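Local atomic coordinates of Lmo0812 protein (Listeria monocytogenes serovar 1/2a, PDB entry 4YF1), a protein that is probably an HD-domain pyrophosphohydrolase, with a putative 3'-diphosphatase activity on guanosine-3',5'-bis(diphosphate). Residues 118-122 with 173-177. Sequence-based numbering, arbitrary orientation. Where two conformers were deposited one is given.
Sequences VADKL and FFDEY
Val118 is met by three aromatic side chains of residues 173-177, a compact example of helix packing in which rings, Val118 and Leu122 pack between the axes of the two segments, 9.6 Å apart at closest approach. Its CG2 makes a CH-pi contact over one face of Phe174, 4.1 Å from the ring centroid. CG1, placed anti to the backbone N (chi1 180°), lies among Phe173 CE1 (3.8 Å), Phe174 CD1 and Tyr177 CB.

The remaining contacts are van der Waals, partly against backbone. Phe173 CE1 comes 3.5 Å from Ala119 N and 3.9 Å from Ala119 CB. Leu122 reaches across with both methyls, CD2 against Phe173 CB and CD1 against the backbone of Tyr177. The Tyr177 ring runs alongside Lys121, its CE1 3.4 Å from Lys121 CB.

No hydrogen bond joins the two segments. Lys121 NZ forms a salt bridge within its own segment with Asp120 OD2 (3.0 Å), while Tyr177 OH bonds to Asn154. Asp120, turned away, also bonds to His35 and probably belongs to the HD-type metal site, which holds no metal here.

Segments 118-122 and 173-177, on helices 111-132 and 172-184, cross at 44°, with helix 35-45 packed on Ala119 and Phe173, and helix 147-160 on Tyr177.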
ATOM      1  N   VAL A 118      14.014  -1.761   9.195  1.00 17.47           N
ATOM      2  CA  VAL A 118      15.075  -0.849   8.733  1.00 17.71           C
ATOM      3  C   VAL A 118      14.550   0.182   7.706  1.00 18.42           C
ATOM      4  O   VAL A 118      14.884   1.365   7.810  1.00 17.72           O
ATOM      5  CB  VAL A 118      16.303  -1.591   8.232  1.00 17.59           C
ATOM      6  CG1 VAL A 118      17.368  -0.654   7.758  1.00 17.80           C
ATOM      7  CG2 VAL A 118      16.862  -2.546   9.279  1.00 17.72           C
ATOM      8  N   ALA A 119      13.692  -0.241   6.777  1.00 18.26           N
ATOM      9  CA  ALA A 119      13.126   0.677   5.794  1.00 19.31           C
ATOM     10  C   ALA A 119      12.328   1.796   6.465  1.00 20.19           C
ATOM     11  O   ALA A 119      12.416   2.962   6.078  1.00 19.86           O
ATOM     12  CB  ALA A 119      12.262  -0.065   4.797  1.00 19.88           C
ATOM     13  N   ASP A 120      11.545   1.423   7.464  1.00 20.96           N
ATOM     14  CA  ASP A 120      10.766   2.388   8.230  1.00 22.77           C
ATOM     15  C   ASP A 120      11.715   3.405   8.906  1.00 22.41           C
ATOM     16  O   ASP A 120      11.489   4.610   8.834  1.00 22.54           O
ATOM     17  CB  ASP A 120       9.963   1.655   9.299  1.00 24.44           C
ATOM     18  CG  ASP A 120       9.218   2.619  10.249  1.00 27.87           C
ATOM     19  OD1 ASP A 120       8.417   3.435   9.763  1.00 32.54           O
ATOM     20  OD2 ASP A 120       9.412   2.517  11.468  1.00 28.78           O
ATOM     21  N   LYS A 121      12.775   2.913   9.533  1.00 22.49           N
ATOM     22  CA  LYS A 121      13.754   3.828  10.217  1.00 24.74           C
ATOM     23  C   LYS A 121      14.545   4.672   9.266  1.00 23.59           C
ATOM     24  O   LYS A 121      14.917   5.789   9.581  1.00 22.65           O
ATOM     25  CB  LYS A 121      14.731   3.054  11.091  1.00 26.75           C
ATOM     26  CG  LYS A 121      14.221   2.856  12.481  1.00 31.09           C
ATOM     27  CD  LYS A 121      12.977   2.041  12.508  1.00 34.38           C
ATOM     28  CE  LYS A 121      12.057   2.562  13.578  1.00 38.60           C
ATOM     29  NZ  LYS A 121      10.999   1.530  13.794  1.00 40.66           N
ATOM     30  N   LEU A 122      14.869   4.096   8.121  1.00 21.75           N
ATOM     31  CA  LEU A 122      15.610   4.824   7.096  1.00 22.17           C
ATOM     32  C   LEU A 122      14.850   6.035   6.592  1.00 22.54           C
ATOM     33  O   LEU A 122      15.413   7.127   6.534  1.00 22.89           O
ATOM     34  CB  LEU A 122      15.985   3.883   5.918  1.00 21.74           C
ATOM     35  CG  LEU A 122      16.700   4.509   4.715  1.00 22.66           C
ATOM     36  CD1 LEU A 122      17.939   5.303   5.065  1.00 22.87           C
ATOM     37  CD2 LEU A 122      17.051   3.449   3.656  1.00 22.95           C
ATOM     38  N   PHE A 173      20.157  -0.944   1.062  1.00 24.29           N
ATOM     39  CA  PHE A 173      19.615   0.137   1.887  1.00 22.91           C
ATOM     40  C   PHE A 173      20.005   0.045   3.361  1.00 22.75           C
ATOM     41  O   PHE A 173      19.951   1.070   4.052  1.00 21.97           O
ATOM     42  CB  PHE A 173      18.100   0.376   1.695  1.00 22.41           C
ATOM     43  CG  PHE A 173      17.191  -0.634   2.363  1.00 20.95           C
ATOM     44  CD1 PHE A 173      16.784  -0.474   3.690  1.00 19.71           C
ATOM     45  CD2 PHE A 173      16.663  -1.713   1.628  1.00 21.08           C
ATOM     46  CE1 PHE A 173      15.896  -1.353   4.298  1.00 19.47           C
ATOM     47  CE2 PHE A 173      15.782  -2.594   2.231  1.00 21.04           C
ATOM     48  CZ  PHE A 173      15.398  -2.443   3.561  1.00 20.36           C
ATOM     49  N   PHE A 174      20.433  -1.136   3.836  1.00 22.00           N
ATOM     50  CA  PHE A 174      20.884  -1.277   5.256  1.00 22.44           C
ATOM     51  C   PHE A 174      22.111  -0.372   5.484  1.00 23.50           C
ATOM     52  O   PHE A 174      22.220   0.270   6.528  1.00 23.13           O
ATOM     53  CB  PHE A 174      21.230  -2.734   5.595  1.00 21.56           C
ATOM     54  CG  PHE A 174      20.052  -3.591   5.985  1.00 20.89           C
ATOM     55  CD1 PHE A 174      18.799  -3.405   5.444  1.00 20.82           C
ATOM     56  CD2 PHE A 174      20.240  -4.669   6.857  1.00 21.39           C
ATOM     57  CE1 PHE A 174      17.750  -4.221   5.802  1.00 21.04           C
ATOM     58  CE2 PHE A 174      19.180  -5.472   7.240  1.00 20.78           C
ATOM     59  CZ  PHE A 174      17.942  -5.252   6.712  1.00 21.54           C
ATOM     60  N   ASP A 175      22.996  -0.318   4.480  0.60 25.41           N
ATOM     61  CA  ASP A 175      24.203   0.520   4.503  0.60 26.90           C
ATOM     62  C   ASP A 175      23.840   2.018   4.536  0.60 26.35           C
ATOM     63  O   ASP A 175      24.516   2.800   5.205  0.60 26.58           O
ATOM     64  CB  ASP A 175      25.105   0.221   3.285  0.60 30.28           C
ATOM     65  CG  ASP A 175      25.625  -1.226   3.263  0.60 32.44           C
ATOM     66  OD1 ASP A 175      25.832  -1.798   4.353  0.60 34.44           O
ATOM     67  OD2 ASP A 175      25.832  -1.788   2.156  0.60 34.65           O
ATOM     68  N   GLU A 176      22.769   2.401   3.838  1.00 25.24           N
ATOM     69  CA  GLU A 176      22.304   3.803   3.823  1.00 25.92           C
ATOM     70  C   GLU A 176      21.838   4.179   5.230  1.00 24.67           C
ATOM     71  O   GLU A 176      22.111   5.274   5.713  1.00 23.38           O
ATOM     72  CB  GLU A 176      21.125   4.083   2.894  1.00 27.97           C
ATOM     73  CG  GLU A 176      21.385   3.895   1.433  1.00 32.32           C
ATOM     74  CD  GLU A 176      20.119   4.048   0.612  1.00 36.19           C
ATOM     75  OE1 GLU A 176      19.429   5.095   0.768  1.00 37.30           O
ATOM     76  OE2 GLU A 176      19.849   3.125  -0.201  1.00 37.13           O
ATOM     77  N   TYR A 177      21.102   3.280   5.861  1.00 22.55           N
ATOM     78  CA  TYR A 177      20.671   3.544   7.243  1.00 21.05           C
ATOM     79  C   TYR A 177      21.875   3.656   8.179  1.00 21.57           C
ATOM     80  O   TYR A 177      21.908   4.580   9.020  1.00 20.79           O
ATOM     81  CB  TYR A 177      19.712   2.494   7.746  1.00 20.53           C
ATOM     82  CG  TYR A 177      19.295   2.683   9.178  1.00 18.81           C
ATOM     83  CD1 TYR A 177      18.444   3.707   9.532  1.00 18.91           C
ATOM     84  CD2 TYR A 177      19.749   1.837  10.173  1.00 19.23           C
ATOM     85  CE1 TYR A 177      18.041   3.872  10.844  1.00 18.74           C
ATOM     86  CE2 TYR A 177      19.350   1.995  11.501  1.00 18.74           C
ATOM     87  CZ  TYR A 177      18.498   3.018  11.815  1.00 18.63           C
ATOM     88  OH  TYR A 177      18.085   3.188  13.100  1.00 19.40           O
TER